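Local coordinates for protein transcriptional regulator (Streptococcus thermophilus LMD-9, PDB 5JUF) that probably acts as a peptide-responsive transcriptional activator that switches on competence genes within the ComRS cell-to-cell communication system of streptococci, at residues 234-237 with 241-244; 205-210 with 247-252. All coordinates share one frame; numbering follows the deposited sequence.

Contact 1 of 2, residues 234-237 with 241-244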
loop_
_atom_site.group_PDB
_atom_site.type_symbol
_atom_site.label_atom_id
_atom_site.label_comp_id
_atom_site.label_asym_id
_atom_site.label_seq_id
_atom_site.Cartn_x
_atom_site.Cartn_y
_atom_site.Cartn_z
ATOM N N LEU A 234 9.322 15.531 0.060
ATOM C CA LEU A 234 10.693 15.966 0.320
ATOM C C LEU A 234 11.130 15.593 1.732
ATOM O O LEU A 234 12.290 15.236 1.961
ATOM C CB LEU A 234 10.817 17.476 0.103
ATOM C CG LEU A 234 10.710 17.986 -1.342
ATOM C CD1 LEU A 234 10.623 19.492 -1.341
ATOM C CD2 LEU A 234 11.897 17.520 -2.171
ATOM N N ALA A 235 10.214 15.668 2.694
ATOM C CA ALA A 235 10.549 15.293 4.064
ATOM C C ALA A 235 10.837 13.798 4.178
ATOM O O ALA A 235 11.767 13.394 4.884
ATOM C CB ALA A 235 9.412 15.691 5.008
ATOM N N VAL A 236 10.042 12.963 3.504
ATOM C CA VAL A 236 10.337 11.533 3.443
ATOM C C VAL A 236 11.707 11.298 2.821
ATOM O O VAL A 236 12.506 10.497 3.323
ATOM C CB VAL A 236 9.236 10.776 2.671
ATOM C CG1 VAL A 236 9.648 9.330 2.440
ATOM C CG2 VAL A 236 7.913 10.816 3.429
ATOM N N ILE A 237 11.994 11.969 1.700
ATOM C CA ILE A 237 13.298 11.796 1.060
ATOM C C ILE A 237 14.414 12.108 2.041
ATOM O O ILE A 237 15.428 11.401 2.096
ATOM C CB ILE A 237 13.411 12.663 -0.212
ATOM C CG1 ILE A 237 12.566 12.056 -1.335
ATOM C CG2 ILE A 237 14.887 12.829 -0.635
ATOM C CD1 ILE A 237 12.425 12.974 -2.516
ATOM N N GLN A 241 16.789 9.284 3.246
ATOM C CA GLN A 241 17.877 9.486 2.278
ATOM C C GLN A 241 17.564 8.860 0.917
ATOM O O GLN A 241 18.389 8.168 0.314
ATOM C CB GLN A 241 19.193 8.946 2.839
ATOM C CG GLN A 241 19.625 9.615 4.147
ATOM C CD GLN A 241 20.125 11.040 3.941
ATOM O OE1 GLN A 241 21.253 11.253 3.474
ATOM N NE2 GLN A 241 19.290 12.024 4.290
ATOM N N LEU A 242 16.364 9.138 0.408
ATOM C CA LEU A 242 15.912 8.568 -0.870
ATOM C C LEU A 242 16.275 9.487 -2.044
ATOM O O LEU A 242 15.429 9.901 -2.833
ATOM C CB LEU A 242 14.413 8.318 -0.829
ATOM C CG LEU A 242 13.922 7.571 0.403
ATOM C CD1 LEU A 242 12.412 7.428 0.342
ATOM C CD2 LEU A 242 14.615 6.220 0.472
ATOM N N TYR A 243 17.574 9.755 -2.183
ATOM C CA TYR A 243 17.968 10.886 -3.020
ATOM C C TYR A 243 17.696 10.649 -4.499
ATOM O O TYR A 243 17.456 11.613 -5.227
ATOM C CB TYR A 243 19.432 11.241 -2.755
ATOM C CG TYR A 243 19.555 12.017 -1.461
ATOM C CD1 TYR A 243 18.714 13.099 -1.208
ATOM C CD2 TYR A 243 20.457 11.640 -0.477
ATOM C CE1 TYR A 243 18.783 13.805 -0.020
ATOM C CE2 TYR A 243 20.536 12.340 0.716
ATOM C CZ TYR A 243 19.693 13.424 0.935
ATOM O OH TYR A 243 19.759 14.132 2.114
ATOM N N SER A 244 17.698 9.394 -4.967
ATOM C CA SER A 244 17.432 9.170 -6.386
ATOM C C SER A 244 15.996 9.533 -6.767
ATOM O O SER A 244 15.704 9.685 -7.959
ATOM C CB SER A 244 17.729 7.715 -6.764
ATOM O OG SER A 244 16.806 6.842 -6.145
#
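I237 and L242 meet where helix 226-240 stops, and they show how a helix end can be closed by backbone and side chains together. The N-H of L242 reaches back to the carbonyl O of I237, with L242 N 3.0 Å from I237 O, in the carbonyl plane and on a lone pair, and an N-H...O angle of 151°. Q241, with positive phi (53°), makes this return possible; the link resembles the six-to-one bond of a Schellman motif. L242 is then the centre of an inverse gamma turn.

Apolar contacts accompany the turn. V236 sets CG1 anti to its backbone N (chi1 172°), and CG1 touches L242 CD1 at 4.0 Å. The two branches of I237 divide the work: CG1 lies 4.2 Å from L242 CB, while CG2 approaches the Y243 ring obliquely, 3.9 Å from CD1. The Y243 hydroxyl is hydrogen-bonded to E238, and Q241 NE2, bonded to the E238 carbonyl, adds only a weak bond to Y243 OH.

V236 and I237 also pack on F207 of helix 200-219, and I237 reaches K246 and V249 of helix 246-260.

Contact 2 of 2, residues 205-210 with 247-252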
loop_
_atom_site.group_PDB
_atom_site.type_symbol
_atom_site.label_atom_id
_atom_site.label_comp_id
_atom_site.label_asym_id
_atom_site.label_seq_id
_atom_site.Cartn_x
_atom_site.Cartn_y
_atom_site.Cartn_z
ATOM N N VAL A 205 6.976 3.206 1.143
ATOM C CA VAL A 205 5.588 2.988 0.746
ATOM C C VAL A 205 4.807 4.289 0.826
ATOM O O VAL A 205 4.036 4.624 -0.079
ATOM C CB VAL A 205 4.944 1.892 1.614
ATOM C CG1 VAL A 205 3.447 1.855 1.369
ATOM C CG2 VAL A 205 5.573 0.532 1.296
ATOM N N LEU A 206 5.003 5.045 1.909
ATOM C CA LEU A 206 4.403 6.371 2.016
ATOM C C LEU A 206 4.804 7.258 0.835
ATOM O O LEU A 206 3.959 7.935 0.238
ATOM C CB LEU A 206 4.815 7.008 3.347
ATOM C CG LEU A 206 4.334 8.438 3.627
ATOM C CD1 LEU A 206 2.797 8.492 3.607
ATOM C CD2 LEU A 206 4.888 8.966 4.947
ATOM N N PHE A 207 6.098 7.261 0.478
ATOM C CA PHE A 207 6.556 8.100 -0.632
ATOM C C PHE A 207 5.835 7.741 -1.924
ATOM O O PHE A 207 5.381 8.620 -2.671
ATOM C CB PHE A 207 8.069 7.968 -0.833
ATOM C CG PHE A 207 8.591 8.805 -1.976
ATOM C CD1 PHE A 207 8.934 10.135 -1.769
ATOM C CD2 PHE A 207 8.712 8.271 -3.253
ATOM C CE1 PHE A 207 9.407 10.923 -2.811
ATOM C CE2 PHE A 207 9.172 9.061 -4.315
ATOM C CZ PHE A 207 9.508 10.389 -4.088
ATOM N N ASN A 208 5.736 6.450 -2.211
ATOM C CA ASN A 208 5.072 6.034 -3.438
ATOM C C ASN A 208 3.592 6.416 -3.429
ATOM O O ASN A 208 3.037 6.778 -4.472
ATOM C CB ASN A 208 5.282 4.532 -3.642
ATOM C CG ASN A 208 6.728 4.206 -4.023
ATOM O OD1 ASN A 208 7.426 5.050 -4.582
ATOM N ND2 ASN A 208 7.178 2.998 -3.718
ATOM N N ASP A 209 2.945 6.366 -2.266
ATOM C CA ASP A 209 1.569 6.844 -2.185
ATOM C C ASP A 209 1.484 8.344 -2.458
ATOM O O ASP A 209 0.545 8.807 -3.114
ATOM C CB ASP A 209 0.975 6.520 -0.815
ATOM C CG ASP A 209 0.466 5.089 -0.716
ATOM O OD1 ASP A 209 0.528 4.358 -1.719
ATOM O OD2 ASP A 209 -0.015 4.701 0.369
ATOM N N LEU A 210 2.453 9.129 -1.961
ATOM C CA LEU A 210 2.433 10.565 -2.240
ATOM C C LEU A 210 2.590 10.836 -3.736
ATOM O O LEU A 210 1.940 11.733 -4.282
ATOM C CB LEU A 210 3.520 11.297 -1.432
ATOM C CG LEU A 210 3.337 11.276 0.103
ATOM C CD1 LEU A 210 4.607 11.685 0.838
ATOM C CD2 LEU A 210 2.184 12.161 0.531
ATOM N N PRO A 247 14.806 14.129 -7.871
ATOM C CA PRO A 247 14.480 14.811 -9.134
ATOM C C PRO A 247 13.009 14.698 -9.496
ATOM O O PRO A 247 12.441 15.681 -9.982
ATOM C CB PRO A 247 15.398 14.117 -10.159
ATOM C CG PRO A 247 16.596 13.695 -9.362
ATOM C CD PRO A 247 15.980 13.237 -8.033
ATOM N N SER A 248 12.363 13.551 -9.228
ATOM C CA SER A 248 10.951 13.401 -9.578
ATOM C C SER A 248 10.078 14.371 -8.790
ATOM O O SER A 248 9.033 14.802 -9.285
ATOM C CB SER A 248 10.483 11.950 -9.366
ATOM O OG SER A 248 10.379 11.607 -7.987
ATOM N N VAL A 249 10.508 14.757 -7.590
ATOM C CA VAL A 249 9.744 15.720 -6.808
ATOM C C VAL A 249 9.915 17.124 -7.364
ATOM O O VAL A 249 8.953 17.895 -7.423
ATOM C CB VAL A 249 10.144 15.635 -5.328
ATOM C CG1 VAL A 249 9.326 16.627 -4.490
ATOM C CG2 VAL A 249 9.938 14.208 -4.817
ATOM N N PHE A 250 11.137 17.488 -7.761
ATOM C CA PHE A 250 11.339 18.761 -8.445
ATOM C C PHE A 250 10.495 18.838 -9.713
ATOM O O PHE A 250 9.967 19.903 -10.057
ATOM C CB PHE A 250 12.822 18.962 -8.773
ATOM C CG PHE A 250 13.655 19.387 -7.596
ATOM C CD1 PHE A 250 13.176 20.318 -6.689
ATOM C CD2 PHE A 250 14.925 18.859 -7.403
ATOM C CE1 PHE A 250 13.943 20.710 -5.609
ATOM C CE2 PHE A 250 15.701 19.245 -6.326
ATOM C CZ PHE A 250 15.212 20.175 -5.428
ATOM N N VAL A 251 10.366 17.717 -10.430
ATOM C CA VAL A 251 9.478 17.695 -11.591
ATOM C C VAL A 251 8.025 17.910 -11.165
ATOM O O VAL A 251 7.253 18.553 -11.885
ATOM C CB VAL A 251 9.669 16.386 -12.382
ATOM C CG1 VAL A 251 8.632 16.267 -13.495
ATOM C CG2 VAL A 251 11.097 16.321 -12.977
ATOM N N LEU A 252 7.621 17.408 -9.991
ATOM C CA LEU A 252 6.263 17.695 -9.522
ATOM C C LEU A 252 6.064 19.186 -9.284
ATOM O O LEU A 252 5.016 19.743 -9.623
ATOM C CB LEU A 252 5.948 16.926 -8.240
ATOM C CG LEU A 252 5.796 15.411 -8.354
ATOM C CD1 LEU A 252 5.504 14.812 -6.971
ATOM C CD2 LEU A 252 4.721 15.018 -9.366
#
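In the tetratricopeptide-family helical array of this regulator, F207 of helix 200-219 reaches past the next helix in the chain, 226-240, to V249 and S248 of helix 246-260, and so bridges two helices that are not consecutive in sequence. The CA atoms of F207 and V249 are 10.3 Å apart, so the backbones do not meet and the contact rests on the far end of one ring.

The first torsion of F207 accounts for that reach. CG stands anti to the backbone N (chi1 180°), which aims the ring away from its own helix, CZ foremost; the second torsion (chi2 86°) sets only the tilt of the ring, turning its rim to V249. V249 presents one methyl to CE1 and CZ: CG2 lies 3.9 Å from F207 CE1 and equally far from CZ, at the ring edge and near its plane. This is van der Waals packing of a methyl against an aromatic rim, not a CH-pi contact over the face. S248 OG also comes to the rim, 4.2 Å from F207 CZ, but its polar partner is the carbonyl O of Y245, to which it is hydrogen-bonded one turn back. Within its own helix, F207 has the amide oxygen of N208 in the plane of its ring, N208 OD1 lying 3.7 Å from F207 CD2.

The Y245 ring meets that of F207 with planes only about 15° apart. Helix 226-240 also borders this contact, through V236 on L206. From helix 246-260, P247 and V251 pack on helices 264-280 and 284-296, and F250 on helix 264-280, whereas V205 and D209 on the other flank pack on helix 160-173.

Overall arrangement
The two contacts illustrate how local and longer-range packing share residues in an all-helical array. Contact 1 spans a single helix end and its following turn, is partly buried, and combines a backbone hydrogen bond with apolar packing; contact 2 joins segments 37 residues apart in sequence, is buried, and has no hydrogen bond across it. The centres of contacts 1 and 2 lie about 9 Å apart. Helix 226-240 connects them: I237 CD1 lies 3.6 Å from V249 CG2 and 3.7 Å from F207 CE1, L234 CD2 packs on V249 CG1 at 3.6 Å, and V236 CG2 reaches L206 CD2. The helix that is closed in contact 1 thus lines the same apolar interior that F207 crosses.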